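Local coordinates for protein fuculose-1-phosphate aldolase (Glaciozyma antarctica, PDB 4XXF) that binds zinc, belongs to the class II aldolase and adducin family and assembles from four chains, at residues A[37-49]-A[56-68]. Numbering follows the deposited sequence.
Sequences GFDHTVAGHLTVR and HFWVNPFGLAFRL
Asn60 turns CG in between its own backbone N and carbonyl carbon (chi1 55°), which lays its amide against the backbone of Gly44, His45 and Leu46. Leu46 N donates to Asn60 OD1 at 3.0 Å, nearly straight, and Asn60 ND2 gives a longer bond of 3.3 Å to Gly44 O, which lies close to the amide plane. Both ends of the amide are thus gripped, fixing its rotation just beyond the paired part of the 45-49/56-59 hairpin. The side chain of His45 is about 5 Å from the zinc ion held by His117, His119 and His181. Within the antiparallel hairpin Val48 and Trp58 exchange two backbone bonds, Val48 N to Trp58 O and Trp58 N to Val48 O. Next along, Phe57 and Arg49 run side by side: Phe57 CE2 touches Arg49 CG at 3.7 Å and lies over one face of the guanidinium, the two planes 57° apart; Arg49 NH2 bonds to His106 O and Val112 O.

Beyond Asn60 the contact passes to loops and the short 3-10 segment 66-68. Phe66, with CG anti to its carbonyl carbon (chi1 -75°), sends its ring toward Gly44, whose O lies near the ring plane at the CZ edge, while Leu46 CD1 meets Phe66 CE2 at 3.9 Å; Ile30 and Ala34 of helix 15-36 pack on the same ring. Asp39 OD1 accepts from two waters, which in turn accept from Phe66 N and Arg67 N. A third water, at the edge of the Phe62 ring, links Val42 O to Gly63 N; Phe62 CE1 touches Val42 CG2 at 3.8 Å. Segment 56-68 is thus joined to 37-49 by direct bonds near the paired strands and through water in the loops.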
# COMPACT_ATOMS: atom_id res chain seq x y z
N GLY A 37 7.23 6.84 -1.76
CA GLY A 37 6.50 6.76 -3.02
C GLY A 37 6.02 8.09 -3.54
O GLY A 37 5.05 8.13 -4.31
N PHE A 38 6.68 9.18 -3.17
CA PHE A 38 6.27 10.53 -3.56
C PHE A 38 6.67 10.87 -4.99
O PHE A 38 6.24 11.90 -5.52
CB PHE A 38 6.89 11.59 -2.65
CG PHE A 38 6.39 11.58 -1.23
CD1 PHE A 38 5.22 10.92 -0.85
CD2 PHE A 38 7.09 12.28 -0.27
CE1 PHE A 38 4.80 10.94 0.48
CE2 PHE A 38 6.68 12.30 1.05
CZ PHE A 38 5.54 11.64 1.43
N ASP A 39 7.53 10.06 -5.59
CA ASP A 39 8.02 10.38 -6.92
C ASP A 39 7.13 9.76 -8.00
O ASP A 39 6.38 8.82 -7.77
CB ASP A 39 9.49 9.96 -7.10
CG ASP A 39 9.80 8.53 -6.64
OD1 ASP A 39 10.92 8.08 -6.97
OD2 ASP A 39 8.98 7.84 -5.97
N HIS A 40 7.19 10.36 -9.18
CA HIS A 40 6.48 9.86 -10.36
C HIS A 40 7.32 10.26 -11.56
O HIS A 40 7.80 11.40 -11.63
CB HIS A 40 5.05 10.44 -10.44
CG HIS A 40 4.18 9.81 -11.49
ND1 HIS A 40 3.92 8.46 -11.54
CD2 HIS A 40 3.48 10.36 -12.52
CE1 HIS A 40 3.11 8.20 -12.56
NE2 HIS A 40 2.83 9.34 -13.17
N THR A 41 7.52 9.31 -12.47
CA THR A 41 8.36 9.48 -13.66
C THR A 41 9.65 10.25 -13.31
O THR A 41 10.33 9.89 -12.36
CB THR A 41 7.59 10.15 -14.84
OG1 THR A 41 7.30 11.52 -14.53
CG2 THR A 41 6.29 9.39 -15.13
N VAL A 42 9.98 11.29 -14.08
CA VAL A 42 11.21 12.05 -13.85
C VAL A 42 10.92 13.43 -13.30
O VAL A 42 11.81 14.30 -13.25
CB VAL A 42 12.04 12.17 -15.15
CG1 VAL A 42 12.53 10.80 -15.58
CG2 VAL A 42 11.22 12.84 -16.25
N ALA A 43 9.68 13.64 -12.88
CA ALA A 43 9.26 14.90 -12.30
C ALA A 43 9.87 15.04 -10.92
O ALA A 43 10.22 14.05 -10.26
CB ALA A 43 7.74 14.97 -12.22
N GLY A 44 10.00 16.27 -10.47
CA GLY A 44 10.44 16.47 -9.11
C GLY A 44 11.87 16.94 -9.00
O GLY A 44 12.79 16.50 -9.70
N HIS A 45 12.03 17.83 -8.05
CA HIS A 45 13.33 18.39 -7.77
C HIS A 45 13.40 18.77 -6.31
O HIS A 45 12.43 19.22 -5.71
CB HIS A 45 13.61 19.60 -8.67
CG HIS A 45 12.43 20.04 -9.46
ND1 HIS A 45 11.51 20.96 -8.99
CD2 HIS A 45 12.00 19.69 -10.69
CE1 HIS A 45 10.57 21.15 -9.90
NE2 HIS A 45 10.84 20.39 -10.94
N LEU A 46 14.57 18.53 -5.75
CA LEU A 46 14.88 18.97 -4.40
C LEU A 46 16.18 19.74 -4.49
O LEU A 46 17.15 19.26 -5.07
CB LEU A 46 15.00 17.80 -3.42
CG LEU A 46 13.72 17.10 -2.95
CD1 LEU A 46 13.13 16.18 -4.02
CD2 LEU A 46 14.03 16.31 -1.69
N THR A 47 16.19 20.96 -3.95
CA THR A 47 17.38 21.80 -4.02
C THR A 47 17.84 22.23 -2.64
O THR A 47 17.04 22.34 -1.71
CB THR A 47 17.13 23.07 -4.86
OG1 THR A 47 16.00 23.79 -4.34
CG2 THR A 47 16.87 22.73 -6.34
N VAL A 48 19.15 22.44 -2.51
CA VAL A 48 19.68 23.11 -1.33
C VAL A 48 20.71 24.15 -1.77
O VAL A 48 21.54 23.92 -2.65
CB VAL A 48 20.29 22.11 -0.30
CG1 VAL A 48 21.50 21.39 -0.87
CG2 VAL A 48 20.65 22.82 1.00
N ARG A 49 20.62 25.32 -1.15
CA ARG A 49 21.55 26.40 -1.43
C ARG A 49 22.95 26.02 -0.96
O ARG A 49 23.12 25.51 0.16
CB ARG A 49 21.08 27.66 -0.72
CG ARG A 49 21.70 28.94 -1.22
CD ARG A 49 21.30 30.06 -0.31
NE ARG A 49 19.86 30.34 -0.26
CZ ARG A 49 19.21 31.14 -1.11
NH1 ARG A 49 19.85 31.68 -2.14
NH2 ARG A 49 17.93 31.40 -0.94
N HIS A 56 24.36 29.55 -5.81
CA HIS A 56 24.61 28.21 -6.33
C HIS A 56 23.77 27.21 -5.56
O HIS A 56 23.53 27.41 -4.37
CB HIS A 56 26.09 27.82 -6.21
CG HIS A 56 27.00 28.62 -7.09
ND1 HIS A 56 28.37 28.48 -7.05
CD2 HIS A 56 26.73 29.54 -8.04
CE1 HIS A 56 28.91 29.31 -7.93
NE2 HIS A 56 27.94 29.96 -8.54
N PHE A 57 23.35 26.15 -6.23
CA PHE A 57 22.43 25.18 -5.65
C PHE A 57 22.79 23.76 -6.03
O PHE A 57 23.17 23.49 -7.17
CB PHE A 57 21.00 25.49 -6.11
CG PHE A 57 20.61 26.90 -5.85
CD1 PHE A 57 20.87 27.90 -6.77
CD2 PHE A 57 20.03 27.24 -4.64
CE1 PHE A 57 20.54 29.22 -6.50
CE2 PHE A 57 19.70 28.55 -4.36
CZ PHE A 57 19.96 29.54 -5.29
N TRP A 58 22.67 22.85 -5.07
CA TRP A 58 22.79 21.42 -5.33
C TRP A 58 21.41 20.86 -5.63
O TRP A 58 20.42 21.25 -5.00
CB TRP A 58 23.44 20.70 -4.14
CG TRP A 58 24.85 21.14 -3.94
CD1 TRP A 58 25.29 22.13 -3.11
CD2 TRP A 58 26.01 20.63 -4.62
NE1 TRP A 58 26.66 22.27 -3.23
CE2 TRP A 58 27.12 21.36 -4.14
CE3 TRP A 58 26.21 19.63 -5.58
CZ2 TRP A 58 28.42 21.12 -4.60
CZ3 TRP A 58 27.51 19.40 -6.04
CH2 TRP A 58 28.59 20.14 -5.54
N VAL A 59 21.33 19.96 -6.61
CA VAL A 59 20.05 19.44 -7.06
C VAL A 59 20.25 18.04 -7.62
O VAL A 59 21.35 17.67 -8.03
CB VAL A 59 19.42 20.40 -8.13
CG1 VAL A 59 20.28 20.46 -9.36
CG2 VAL A 59 17.99 19.99 -8.50
N ASN A 60 19.18 17.26 -7.62
CA ASN A 60 19.19 15.97 -8.30
C ASN A 60 19.32 16.13 -9.81
O ASN A 60 18.76 17.07 -10.39
CB ASN A 60 17.92 15.20 -7.96
CG ASN A 60 16.66 15.98 -8.26
OD1 ASN A 60 16.40 17.04 -7.66
ND2 ASN A 60 15.85 15.47 -9.18
N PRO A 61 20.09 15.24 -10.46
CA PRO A 61 20.27 15.31 -11.91
C PRO A 61 19.07 14.73 -12.64
O PRO A 61 18.47 13.76 -12.18
CB PRO A 61 21.53 14.48 -12.15
CG PRO A 61 21.49 13.45 -11.05
CD PRO A 61 20.93 14.18 -9.85
N PHE A 62 18.71 15.32 -13.76
CA PHE A 62 17.49 14.98 -14.48
C PHE A 62 17.48 13.52 -14.93
O PHE A 62 18.40 13.05 -15.58
CB PHE A 62 17.36 15.91 -15.70
CG PHE A 62 15.96 16.04 -16.26
CD1 PHE A 62 14.83 15.68 -15.55
CD2 PHE A 62 15.80 16.57 -17.54
CE1 PHE A 62 13.56 15.84 -16.11
CE2 PHE A 62 14.55 16.72 -18.10
CZ PHE A 62 13.43 16.35 -17.38
N GLY A 63 16.42 12.80 -14.56
CA GLY A 63 16.22 11.45 -15.04
C GLY A 63 16.72 10.32 -14.15
O GLY A 63 16.43 9.16 -14.43
N LEU A 64 17.49 10.63 -13.12
CA LEU A 64 17.97 9.59 -12.22
C LEU A 64 16.91 9.26 -11.16
O LEU A 64 16.36 10.14 -10.50
CB LEU A 64 19.27 10.02 -11.53
CG LEU A 64 19.87 9.01 -10.56
CD1 LEU A 64 20.25 7.72 -11.26
CD2 LEU A 64 21.08 9.61 -9.90
N ALA A 65 16.61 7.97 -11.00
CA ALA A 65 15.63 7.53 -10.02
C ALA A 65 15.99 8.03 -8.63
O ALA A 65 17.13 7.88 -8.17
CB ALA A 65 15.55 6.03 -10.00
N PHE A 66 15.01 8.59 -7.92
CA PHE A 66 15.23 9.02 -6.54
C PHE A 66 15.73 7.86 -5.68
O PHE A 66 16.58 8.05 -4.80
CB PHE A 66 13.95 9.59 -5.93
CG PHE A 66 13.57 10.98 -6.40
CD1 PHE A 66 14.16 11.57 -7.52
CD2 PHE A 66 12.61 11.68 -5.71
CE1 PHE A 66 13.77 12.85 -7.92
CE2 PHE A 66 12.21 12.96 -6.10
CZ PHE A 66 12.80 13.54 -7.21
N ARG A 67 15.22 6.65 -5.93
CA ARG A 67 15.58 5.45 -5.19
C ARG A 67 17.07 5.11 -5.29
O ARG A 67 17.59 4.40 -4.43
CB ARG A 67 14.73 4.28 -5.72
CG ARG A 67 15.11 2.88 -5.25
CD ARG A 67 14.93 2.75 -3.74
NE ARG A 67 15.20 1.40 -3.26
CZ ARG A 67 16.42 0.92 -3.02
NH1 ARG A 67 17.49 1.67 -3.25
NH2 ARG A 67 16.57 -0.32 -2.57
N LEU A 68 17.74 5.60 -6.32
CA LEU A 68 19.15 5.29 -6.55
C LEU A 68 20.07 6.49 -6.33
O LEU A 68 21.26 6.40 -6.60
CB LEU A 68 19.35 4.75 -7.96
CG LEU A 68 18.47 3.54 -8.29
CD1 LEU A 68 18.59 3.18 -9.77
CD2 LEU A 68 18.80 2.32 -7.42
O HOH W 1 12.39 9.04 -9.07
O HOH W 2 12.70 6.15 -7.49
O HOH W 3 14.50 13.82 -12.65